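Local coordinates for protein inositol 2-dehydrogenase (Sinorhizobium meliloti, PDB 4HKT) that catalyses the NAD-dependent oxidation of myo-inositol to scyllo-inosose (2-keto-myo-inositol), the first step of myo-inositol breakdown, at residues Val33-Phe37 / Pro38-Glu42; Glu51-Thr54 / Ile55-Glu59; Lys108-Asp112 / Thr113-Leu117; Lys134-Asp138 / Gly139-Glu143. One frame throughout, in Å; residues are numbered along the deposited sequence.

Contact 1 of 4, residues Val33-Phe37 / Pro38-Glu42; sequences VADAF and PAAAE
From Asp35 to Phe37 the backbone swings out of strand 28-34 and enters helix 38-48 at Pro38, with Phe37 at the N-cap position and its carbonyl O drawing two weak bonds, from Ala40 N and from Ala41 N at 3.4 Å. Asp35 points its CB toward that first turn, resting it on Ala41 CB at 4.0 Å, and with CG anti to the backbone N (chi1 -165°) the carboxylate is carried on toward the helix start, where OD2 lies 3.7 Å from Ala40 CB. The same OD2 accepts from Phe37 N at 2.9 Å, an Asx turn; the N-H comes from the anti side, 34° out of the carboxylate plane. The other oxygen, OD1, is taken by Ala11 N, in the loop carrying the GxGxxG-type pattern, so the two oxygens tie two loops together. This is the beta-alpha junction of a Rossmann fold, where an acidic residue at the end of the second strand commonly receives the adenosine ribose of NAD, a role Asp35 may share. With an alanine in place of Asp35, Phe37 N and Ala11 N would probably lose their shared carboxylate, and the turn would be freer to shift. Phe37 lays its ring over the next turn: Ala39 CB sits above one face, 3.7 Å from the ring centroid and displaced toward the rim near CZ, a CH-pi contact. Val33 CG1 reaches Ala41 CB at 4.1 Å; Ala34 turns its CB away from this helix, to Ile55 and Ile58 of helix 55-60.

Contact 2 of 4, residues Glu51-Thr54 / Ile55-Glu59; sequences EVRT and IDAIE
Thr54 meets Ala57 at the N-terminus of helix 55-60, where it serves as N-cap. Its OG1 stands between the backbone N and the carbonyl carbon (chi1 65°), which turns the hydroxyl into the helix mouth; there it accepts from Ala57 N at 3.1 Å, with an N-H...O angle of 145°, and also brushes Ala57 CB. The carbonyl O of Thr54 takes Ile58 N at 3.1 Å in a nearly straight bond, plus a weak one from Ala57 N. Ala57 N therefore divides its hydrogen between the hydroxyl and the carbonyl of one residue, and the first helical turn is held from both.

Arg53 is the side chain to follow. Its CB sits against the helix, 4.0 Å from both Ala57 CB and Ile58 CG1, with CG beside its own backbone N. From CG to NE the chain runs extended, back along the strand to Glu51; the side chain also touches Val31 and Ala32 of strand 28-34, and Ala61. NE makes a weak bond to Glu51 OE1, while NH2 gives the stronger one, 2.8 Å to Glu51 OE2. That oxygen lies within 5° of the guanidinium plane, although the nitrogen approaches it from above the carboxylate plane. NH2 also has a salt bridge to Asp63, so two carboxylates share the positive charge.

Strand 51-52 is the edge strand of the parallel Rossmann sheet within this chain, bonded to strand 28-34 through Val31 and Val33. Ile58 touches Ala32 and Ala34 of that strand and Phe83 of helix 76-85, whose Arg82 bridges to Asp56 and Glu59.

Contact 3 of 4, residues Lys108-Asp112 / Thr113-Leu117; sequences KVVSD and TKAKL
A Schellman motif closes the C-terminus of helix 100-112, the last helix before strand 117-120 of the Rossmann sheet. Lys114 takes positive phi (51°), and two bonds run back into the final turn: Ala115 N to Val110 O at 3.0 Å, lying in the carbonyl plane, and Lys114 N to Ser111 O at 3.2 Å, with the nitrogen well above the plane of the Ser111 carbonyl. Thr113 adds a side-chain grip. With chi1 at 63°, OG1 turns back along the helix and donates to Val109 O at 3.0 Å, while Thr113 N meets the same oxygen at the same distance from the opposite face of its plane. Two donors of one residue thus hold a single carbonyl, and CG2 lies close by. A valine here would probably leave Val109 O with one of those two bonds and weaken the hold on the last turn.

Val110 joins helix and loop. Its CG1 reaches Ala115 CB at 4.2 Å, and CG2 touches Leu117 CD2 as the two side chains cross at about a right angle; Ile80 and Ala84 of helix 76-85 add to this apolar patch. Along the outer face Lys108 NZ forms a salt bridge with Asp112 OD2, one turn on, which offers its syn lone pair. A water donates to Val110 O at 3.2 Å and lies near Ala115 O, at a separation short enough to be doubtful.

Contact 4 of 4, residues Lys134-Asp138 / Gly139-Glu143; sequences KAIDD and GRIGE
Ile136 and Ile141 lean together across the C-terminal Schellman motif of helix 127-137, in the C-terminal domain. Ile141 holds CG1 between its backbone N and carbonyl carbon (chi1 66°), which lifts CD1 toward the helix, 3.9 Å from Ile136 CG1. The two chains meet at a slant rather than side by side, and both lie on Val242 and Val249, residues of neighbouring sheet strands, so their apolar ends join helix and sheet.

The backbone that brings them together turns at Gly139, whose positive phi (81°) would jam a CB against the carbonyl O of Asp138. Arg140 N reaches Ala135 O at 3.0 Å, nearly along the C=O axis; Gly139 N meets Ile136 O from above the carbonyl plane instead. A type I turn follows, from Gly139 to Gly142.

Arg140 passes the helix end with its aliphatic part, CB lying 3.3 Å from Ala135 O, and a bend at chi3 then carries the guanidinium to a water at its edge. That water joins it only weakly to Asp138 OD2, whose stronger partner is Lys134 NZ, at 3.0 Å on the syn lone pair. Ala135 and Arg140 also pack on Ile261 of a second subunit. Another water accepts from Ile141 N and donates to Gly142 O and Ile136 O, tying helix end and turn; its oxygen lies 2.8 Å from Ile136 O.

Contacts 1 and 2 are neighbours: strands 28-34 and 51-52 pair directly, by probable hydrogen bonds between Val33 N and Glu51 O and between Arg53 N and Val33 O, and both contacts start a helix. Contacts 3 and 4 instead end one, each through a Schellman motif, with a lysine-aspartate salt bridge nearby and bound water (two in contact 4), but in different domains, their centres about 33 Å apart. The starts are held differently, by an Asx turn ahead of the helix in contact 1 and a threonine cap in contact 2. Contacts 1 and 4 are partly buried, contacts 2 and 3 nearer the surface. Of the four, contact 4 alone is touched by another subunit.

Contact 1 of 4, residues Val33-Phe37 / Pro38-Glu42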
loop_
_atom_site.group_PDB
_atom_site.type_symbol
_atom_site.label_atom_id
_atom_site.label_comp_id
_atom_site.label_asym_id
_atom_site.label_seq_id
_atom_site.Cartn_x
_atom_site.Cartn_y
_atom_site.Cartn_z
ATOM N N VAL B 33 -14.831 17.243 38.130
ATOM C CA VAL B 33 -14.439 15.843 38.065
ATOM C C VAL B 33 -14.717 15.171 39.399
ATOM O O VAL B 33 -14.571 15.794 40.447
ATOM C CB VAL B 33 -12.939 15.680 37.795
ATOM C CG1 VAL B 33 -12.567 14.195 37.690
ATOM C CG2 VAL B 33 -12.564 16.414 36.530
ATOM N N ALA B 34 -15.086 13.889 39.342
ATOM C CA ALA B 34 -15.224 13.049 40.512
ATOM C C ALA B 34 -14.569 11.673 40.264
ATOM O O ALA B 34 -14.450 11.217 39.115
ATOM C CB ALA B 34 -16.692 12.896 40.876
ATOM N N ASP B 35 -14.133 11.038 41.350
ATOM C CA ASP B 35 -13.497 9.720 41.306
ATOM C C ASP B 35 -13.420 9.204 42.738
ATOM O O ASP B 35 -13.450 9.989 43.675
ATOM C CB ASP B 35 -12.087 9.806 40.694
ATOM C CG ASP B 35 -11.531 8.442 40.293
ATOM O OD1 ASP B 35 -11.920 7.907 39.226
ATOM O OD2 ASP B 35 -10.682 7.914 41.043
ATOM N N ALA B 36 -13.352 7.890 42.920
ATOM C CA ALA B 36 -13.224 7.326 44.267
ATOM C C ALA B 36 -11.812 7.554 44.835
ATOM O O ALA B 36 -11.623 7.557 46.046
ATOM C CB ALA B 36 -13.564 5.847 44.261
ATOM N N PHE B 37 -10.826 7.728 43.955
ATOM C CA PHE B 37 -9.465 8.039 44.369
ATOM C C PHE B 37 -9.177 9.526 44.111
ATOM O O PHE B 37 -8.909 9.911 42.974
ATOM C CB PHE B 37 -8.470 7.125 43.637
ATOM C CG PHE B 37 -7.026 7.333 44.040
ATOM C CD1 PHE B 37 -6.660 7.448 45.387
ATOM C CD2 PHE B 37 -6.022 7.400 43.072
ATOM C CE1 PHE B 37 -5.333 7.646 45.752
ATOM C CE2 PHE B 37 -4.693 7.586 43.437
ATOM C CZ PHE B 37 -4.350 7.711 44.777
ATOM N N PRO B 38 -9.235 10.370 45.169
ATOM C CA PRO B 38 -9.083 11.829 45.044
ATOM C C PRO B 38 -7.846 12.334 44.296
ATOM O O PRO B 38 -7.927 13.380 43.646
ATOM C CB PRO B 38 -9.051 12.296 46.498
ATOM C CG PRO B 38 -9.924 11.319 47.192
ATOM C CD PRO B 38 -9.599 10.000 46.551
ATOM N N ALA B 39 -6.725 11.616 44.393
ATOM C CA ALA B 39 -5.503 11.960 43.641
ATOM C C ALA B 39 -5.753 11.956 42.129
ATOM O O ALA B 39 -5.329 12.873 41.406
ATOM C CB ALA B 39 -4.381 10.992 43.978
ATOM N N ALA B 40 -6.457 10.923 41.668
ATOM C CA ALA B 40 -6.805 10.782 40.253
ATOM C C ALA B 40 -7.679 11.940 39.775
ATOM O O ALA B 40 -7.454 12.479 38.696
ATOM C CB ALA B 40 -7.501 9.454 40.007
ATOM N N ALA B 41 -8.656 12.325 40.593
ATOM C CA ALA B 41 -9.548 13.430 40.280
ATOM C C ALA B 41 -8.789 14.738 40.288
ATOM O O ALA B 41 -8.859 15.514 39.334
ATOM C CB ALA B 41 -10.682 13.485 41.287
ATOM N N GLU B 42 -8.060 14.967 41.379
ATOM C CA GLU B 42 -7.172 16.123 41.507
ATOM C C GLU B 42 -6.285 16.296 40.269
ATOM O O GLU B 42 -6.199 17.390 39.708
ATOM C CB GLU B 42 -6.301 15.991 42.767
ATOM C CG GLU B 42 -7.037 16.265 44.076
ATOM C CD GLU B 42 -6.286 15.748 45.300
ATOM O OE1 GLU B 42 -5.038 15.826 45.321
ATOM O OE2 GLU B 42 -6.944 15.265 46.250
#

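Contact 2 of 4, residues Glu51-Thr54 / Ile55-Glu59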
loop_
_atom_site.group_PDB
_atom_site.type_symbol
_atom_site.label_atom_id
_atom_site.label_comp_id
_atom_site.label_asym_id
_atom_site.label_seq_id
_atom_site.Cartn_x
_atom_site.Cartn_y
_atom_site.Cartn_z
ATOM N N GLU B 51 -13.033 21.797 38.950
ATOM C CA GLU B 51 -13.125 21.494 40.383
ATOM C C GLU B 51 -13.196 19.992 40.637
ATOM O O GLU B 51 -13.687 19.234 39.809
ATOM C CB GLU B 51 -14.379 22.133 40.979
ATOM C CG GLU B 51 -14.619 23.587 40.588
ATOM C CD GLU B 51 -15.976 24.092 41.044
ATOM O OE1 GLU B 51 -16.366 23.790 42.190
ATOM O OE2 GLU B 51 -16.672 24.767 40.254
ATOM N N VAL B 52 -12.730 19.561 41.797
ATOM C CA VAL B 52 -13.014 18.200 42.250
ATOM C C VAL B 52 -14.272 18.221 43.095
ATOM O O VAL B 52 -14.274 18.820 44.155
ATOM C CB VAL B 52 -11.850 17.623 43.070
ATOM C CG1 VAL B 52 -12.208 16.257 43.656
ATOM C CG2 VAL B 52 -10.609 17.532 42.192
ATOM N N ARG B 53 -15.341 17.579 42.623
ATOM C CA ARG B 53 -16.566 17.426 43.425
ATOM C C ARG B 53 -16.881 15.958 43.691
ATOM O O ARG B 53 -16.219 15.057 43.165
ATOM C CB ARG B 53 -17.772 18.089 42.758
ATOM C CG ARG B 53 -17.621 19.573 42.501
ATOM C CD ARG B 53 -18.872 20.172 41.897
ATOM N NE ARG B 53 -18.614 21.507 41.347
ATOM C CZ ARG B 53 -19.495 22.243 40.666
ATOM N NH1 ARG B 53 -20.719 21.796 40.417
ATOM N NH2 ARG B 53 -19.147 23.447 40.220
ATOM N N THR B 54 -17.880 15.723 44.529
ATOM C CA THR B 54 -18.388 14.379 44.728
ATOM C C THR B 54 -19.438 14.134 43.646
ATOM O O THR B 54 -19.848 15.069 42.953
ATOM C CB THR B 54 -19.042 14.207 46.107
ATOM O OG1 THR B 54 -20.209 15.027 46.188
ATOM C CG2 THR B 54 -18.056 14.590 47.228
ATOM N N ILE B 55 -19.867 12.882 43.525
ATOM C CA ILE B 55 -20.938 12.507 42.593
ATOM C C ILE B 55 -22.266 13.108 43.051
ATOM O O ILE B 55 -22.993 13.709 42.250
ATOM C CB ILE B 55 -21.029 10.977 42.428
ATOM C CG1 ILE B 55 -19.755 10.485 41.711
ATOM C CG2 ILE B 55 -22.306 10.595 41.671
ATOM C CD1 ILE B 55 -19.524 8.991 41.729
ATOM N N ASP B 56 -22.569 12.989 44.343
ATOM C CA ASP B 56 -23.756 13.642 44.920
ATOM C C ASP B 56 -23.821 15.140 44.553
ATOM O O ASP B 56 -24.884 15.684 44.269
ATOM C CB ASP B 56 -23.782 13.498 46.463
ATOM C CG ASP B 56 -24.212 12.092 46.943
ATOM O OD1 ASP B 56 -24.625 11.240 46.115
ATOM O OD2 ASP B 56 -24.143 11.836 48.169
ATOM N N ALA B 57 -22.681 15.800 44.576
ATOM C CA ALA B 57 -22.632 17.235 44.324
ATOM C C ALA B 57 -22.915 17.495 42.847
ATOM O O ALA B 57 -23.725 18.345 42.490
ATOM C CB ALA B 57 -21.272 17.797 44.718
ATOM N N ILE B 58 -22.260 16.731 41.989
ATOM C CA ILE B 58 -22.512 16.841 40.549
ATOM C C ILE B 58 -23.977 16.546 40.239
ATOM O O ILE B 58 -24.605 17.289 39.495
ATOM C CB ILE B 58 -21.515 15.983 39.735
ATOM C CG1 ILE B 58 -20.109 16.570 39.864
ATOM C CG2 ILE B 58 -21.915 15.923 38.264
ATOM C CD1 ILE B 58 -18.977 15.592 39.574
ATOM N N GLU B 59 -24.543 15.501 40.846
ATOM C CA GLU B 59 -25.992 15.232 40.728
ATOM C C GLU B 59 -26.882 16.444 41.082
ATOM O O GLU B 59 -27.820 16.786 40.336
ATOM C CB GLU B 59 -26.358 14.042 41.607
ATOM C CG GLU B 59 -27.769 13.466 41.457
ATOM C CD GLU B 59 -28.001 12.301 42.407
ATOM O OE1 GLU B 59 -27.288 12.229 43.437
ATOM O OE2 GLU B 59 -28.883 11.457 42.157
#

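Contact 3 of 4, residues Lys108-Asp112 / Thr113-Leu117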
loop_
_atom_site.group_PDB
_atom_site.type_symbol
_atom_site.label_atom_id
_atom_site.label_comp_id
_atom_site.label_asym_id
_atom_site.label_seq_id
_atom_site.Cartn_x
_atom_site.Cartn_y
_atom_site.Cartn_z
ATOM N N LYS B 108 -35.968 2.076 30.633
ATOM C CA LYS B 108 -37.323 2.487 30.976
ATOM C C LYS B 108 -37.255 3.803 31.802
ATOM O O LYS B 108 -37.989 4.729 31.527
ATOM C CB LYS B 108 -38.061 1.361 31.709
ATOM C CG LYS B 108 -39.584 1.539 31.775
ATOM C CD LYS B 108 -40.231 0.623 32.813
ATOM C CE LYS B 108 -41.759 0.786 32.880
ATOM N NZ LYS B 108 -42.205 2.212 32.779
ATOM N N VAL B 109 -36.327 3.923 32.744
ATOM C CA VAL B 109 -36.197 5.154 33.492
ATOM C C VAL B 109 -35.791 6.287 32.543
ATOM O O VAL B 109 -36.331 7.408 32.635
ATOM C CB VAL B 109 -35.187 5.031 34.644
ATOM C CG1 VAL B 109 -34.961 6.383 35.302
ATOM C CG2 VAL B 109 -35.634 3.964 35.654
ATOM N N VAL B 110 -34.856 6.011 31.641
ATOM C CA VAL B 110 -34.402 7.014 30.671
ATOM C C VAL B 110 -35.559 7.479 29.772
ATOM O O VAL B 110 -35.687 8.679 29.506
ATOM C CB VAL B 110 -33.233 6.458 29.814
ATOM C CG1 VAL B 110 -33.033 7.274 28.529
ATOM C CG2 VAL B 110 -31.942 6.408 30.647
ATOM N N SER B 111 -36.381 6.540 29.313
ATOM C CA SER B 111 -37.559 6.871 28.521
ATOM C C SER B 111 -38.621 7.662 29.333
ATOM O O SER B 111 -39.145 8.670 28.857
ATOM C CB SER B 111 -38.174 5.602 27.942
ATOM O OG SER B 111 -39.319 5.939 27.200
ATOM N N ASP B 112 -38.908 7.227 30.568
ATOM C CA ASP B 112 -39.891 7.922 31.410
ATOM C C ASP B 112 -39.505 9.372 31.742
ATOM O O ASP B 112 -40.385 10.221 31.853
ATOM C CB ASP B 112 -40.177 7.139 32.700
ATOM C CG ASP B 112 -40.998 5.884 32.457
ATOM O OD1 ASP B 112 -41.554 5.697 31.365
ATOM O OD2 ASP B 112 -41.068 5.048 33.370
ATOM N N THR B 113 -38.215 9.660 31.897
ATOM C CA THR B 113 -37.752 11.001 32.248
ATOM C C THR B 113 -37.369 11.840 31.037
ATOM O O THR B 113 -36.882 12.974 31.185
ATOM C CB THR B 113 -36.546 10.958 33.207
ATOM O OG1 THR B 113 -35.422 10.318 32.575
ATOM C CG2 THR B 113 -36.912 10.203 34.470
ATOM N N LYS B 114 -37.535 11.275 29.853
ATOM C CA LYS B 114 -37.110 11.931 28.598
ATOM C C LYS B 114 -35.672 12.406 28.649
ATOM O O LYS B 114 -35.314 13.494 28.146
ATOM C CB LYS B 114 -38.077 13.085 28.265
ATOM C CG LYS B 114 -39.464 12.573 27.896
ATOM C CD LYS B 114 -40.588 13.503 28.355
ATOM C CE LYS B 114 -41.126 14.391 27.240
ATOM N NZ LYS B 114 -42.227 13.732 26.476
ATOM N N ALA B 115 -34.835 11.570 29.253
ATOM C CA ALA B 115 -33.418 11.810 29.330
ATOM C C ALA B 115 -32.734 11.520 27.993
ATOM O O ALA B 115 -33.180 10.698 27.202
ATOM C CB ALA B 115 -32.801 10.971 30.453
ATOM N N LYS B 116 -31.643 12.211 27.778
ATOM C CA LYS B 116 -30.762 12.017 26.650
ATOM C C LYS B 116 -29.615 11.135 27.121
ATOM O O LYS B 116 -28.961 11.453 28.103
ATOM C CB LYS B 116 -30.201 13.367 26.193
ATOM C CG LYS B 116 -31.255 14.341 25.666
ATOM C CD LYS B 116 -30.569 15.619 25.177
ATOM C CE LYS B 116 -31.567 16.629 24.631
ATOM N NZ LYS B 116 -32.531 17.064 25.695
ATOM N N LEU B 117 -29.429 10.004 26.446
ATOM C CA LEU B 117 -28.361 9.054 26.759
ATOM C C LEU B 117 -27.693 8.608 25.460
ATOM O O LEU B 117 -28.347 8.074 24.566
ATOM C CB LEU B 117 -28.947 7.813 27.491
ATOM C CG LEU B 117 -28.057 6.564 27.609
ATOM C CD1 LEU B 117 -26.931 6.884 28.552
ATOM C CD2 LEU B 117 -28.790 5.317 28.110
HETATM O O HOH W 1 -35.332 9.636 26.522
#

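Contact 4 of 4, residues Lys134-Asp138 / Gly139-Glu143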
loop_
_atom_site.group_PDB
_atom_site.type_symbol
_atom_site.label_atom_id
_atom_site.label_comp_id
_atom_site.label_asym_id
_atom_site.label_seq_id
_atom_site.Cartn_x
_atom_site.Cartn_y
_atom_site.Cartn_z
ATOM N N LYS B 134 -20.642 5.918 5.101
ATOM C CA LYS B 134 -21.083 6.913 4.110
ATOM C C LYS B 134 -20.995 6.374 2.666
ATOM O O LYS B 134 -21.886 6.587 1.826
ATOM C CB LYS B 134 -20.260 8.203 4.280
ATOM C CG LYS B 134 -20.548 9.266 3.217
ATOM C CD LYS B 134 -20.011 10.659 3.586
ATOM C CE LYS B 134 -20.956 11.756 3.071
ATOM N NZ LYS B 134 -21.141 11.660 1.590
ATOM N N ALA B 135 -19.923 5.656 2.366
ATOM C CA ALA B 135 -19.788 5.034 1.060
ATOM C C ALA B 135 -20.903 4.042 0.830
ATOM O O ALA B 135 -21.468 3.994 -0.275
ATOM C CB ALA B 135 -18.424 4.383 0.904
ATOM N N ILE B 136 -21.257 3.270 1.870
ATOM C CA ILE B 136 -22.359 2.336 1.772
ATOM C C ILE B 136 -23.706 3.065 1.607
ATOM O O ILE B 136 -24.522 2.706 0.762
ATOM C CB ILE B 136 -22.450 1.395 3.020
ATOM C CG1 ILE B 136 -21.179 0.537 3.161
ATOM C CG2 ILE B 136 -23.671 0.523 2.860
ATOM C CD1 ILE B 136 -21.023 -0.177 4.501
ATOM N N ASP B 137 -23.919 4.084 2.419
ATOM C CA ASP B 137 -25.078 4.992 2.296
ATOM C C ASP B 137 -25.200 5.634 0.911
ATOM O O ASP B 137 -26.293 5.756 0.373
ATOM C CB ASP B 137 -24.944 6.140 3.301
ATOM C CG ASP B 137 -25.221 5.718 4.728
ATOM O OD1 ASP B 137 -25.711 4.594 4.962
ATOM O OD2 ASP B 137 -24.948 6.541 5.611
ATOM N N ASP B 138 -24.075 6.062 0.356
ATOM C CA ASP B 138 -24.046 6.606 -0.987
ATOM C C ASP B 138 -24.228 5.589 -2.123
ATOM O O ASP B 138 -24.264 5.978 -3.282
ATOM C CB ASP B 138 -22.789 7.437 -1.196
ATOM C CG ASP B 138 -22.797 8.686 -0.363
ATOM O OD1 ASP B 138 -23.883 9.096 0.066
ATOM O OD2 ASP B 138 -21.736 9.245 -0.096
ATOM N N GLY B 139 -24.390 4.307 -1.811
ATOM C CA GLY B 139 -24.648 3.312 -2.853
ATOM C C GLY B 139 -23.392 2.829 -3.582
ATOM O O GLY B 139 -23.488 2.109 -4.567
ATOM N N ARG B 140 -22.217 3.166 -3.069
ATOM C CA ARG B 140 -20.977 2.868 -3.750
ATOM C C ARG B 140 -20.615 1.371 -3.833
ATOM O O ARG B 140 -19.800 0.985 -4.676
ATOM C CB ARG B 140 -19.842 3.727 -3.163
ATOM C CG ARG B 140 -20.077 5.200 -3.500
ATOM C CD ARG B 140 -18.924 6.128 -3.187
ATOM N NE ARG B 140 -17.776 5.943 -4.078
ATOM C CZ ARG B 140 -16.619 6.593 -3.949
ATOM N NH1 ARG B 140 -16.450 7.491 -2.972
ATOM N NH2 ARG B 140 -15.614 6.331 -4.788
ATOM N N ILE B 141 -21.228 0.536 -2.988
ATOM C CA ILE B 141 -21.001 -0.893 -3.048
ATOM C C ILE B 141 -22.263 -1.668 -3.279
ATOM O O ILE B 141 -22.240 -2.873 -3.160
ATOM C CB ILE B 141 -20.306 -1.462 -1.780
ATOM C CG1 ILE B 141 -21.192 -1.338 -0.537
ATOM C CG2 ILE B 141 -18.986 -0.776 -1.596
ATOM C CD1 ILE B 141 -20.827 -2.328 0.573
ATOM N N GLY B 142 -23.358 -0.994 -3.632
ATOM C CA GLY B 142 -24.627 -1.673 -3.867
ATOM C C GLY B 142 -25.196 -2.218 -2.563
ATOM O O GLY B 142 -24.993 -1.614 -1.525
ATOM N N GLU B 143 -25.880 -3.361 -2.619
ATOM C CA GLU B 143 -26.484 -3.944 -1.421
ATOM C C GLU B 143 -25.386 -4.617 -0.585
ATOM O O GLU B 143 -24.543 -5.322 -1.123
ATOM C CB GLU B 143 -27.566 -4.978 -1.765
ATOM C CG GLU B 143 -28.993 -4.453 -1.868
ATOM C CD GLU B 143 -29.517 -3.911 -0.549
ATOM O OE1 GLU B 143 -29.720 -4.700 0.432
ATOM O OE2 GLU B 143 -29.690 -2.675 -0.501
HETATM O O HOH W 2 -23.639 0.965 -1.227
HETATM O O HOH W 3 -18.429 8.143 -0.335
#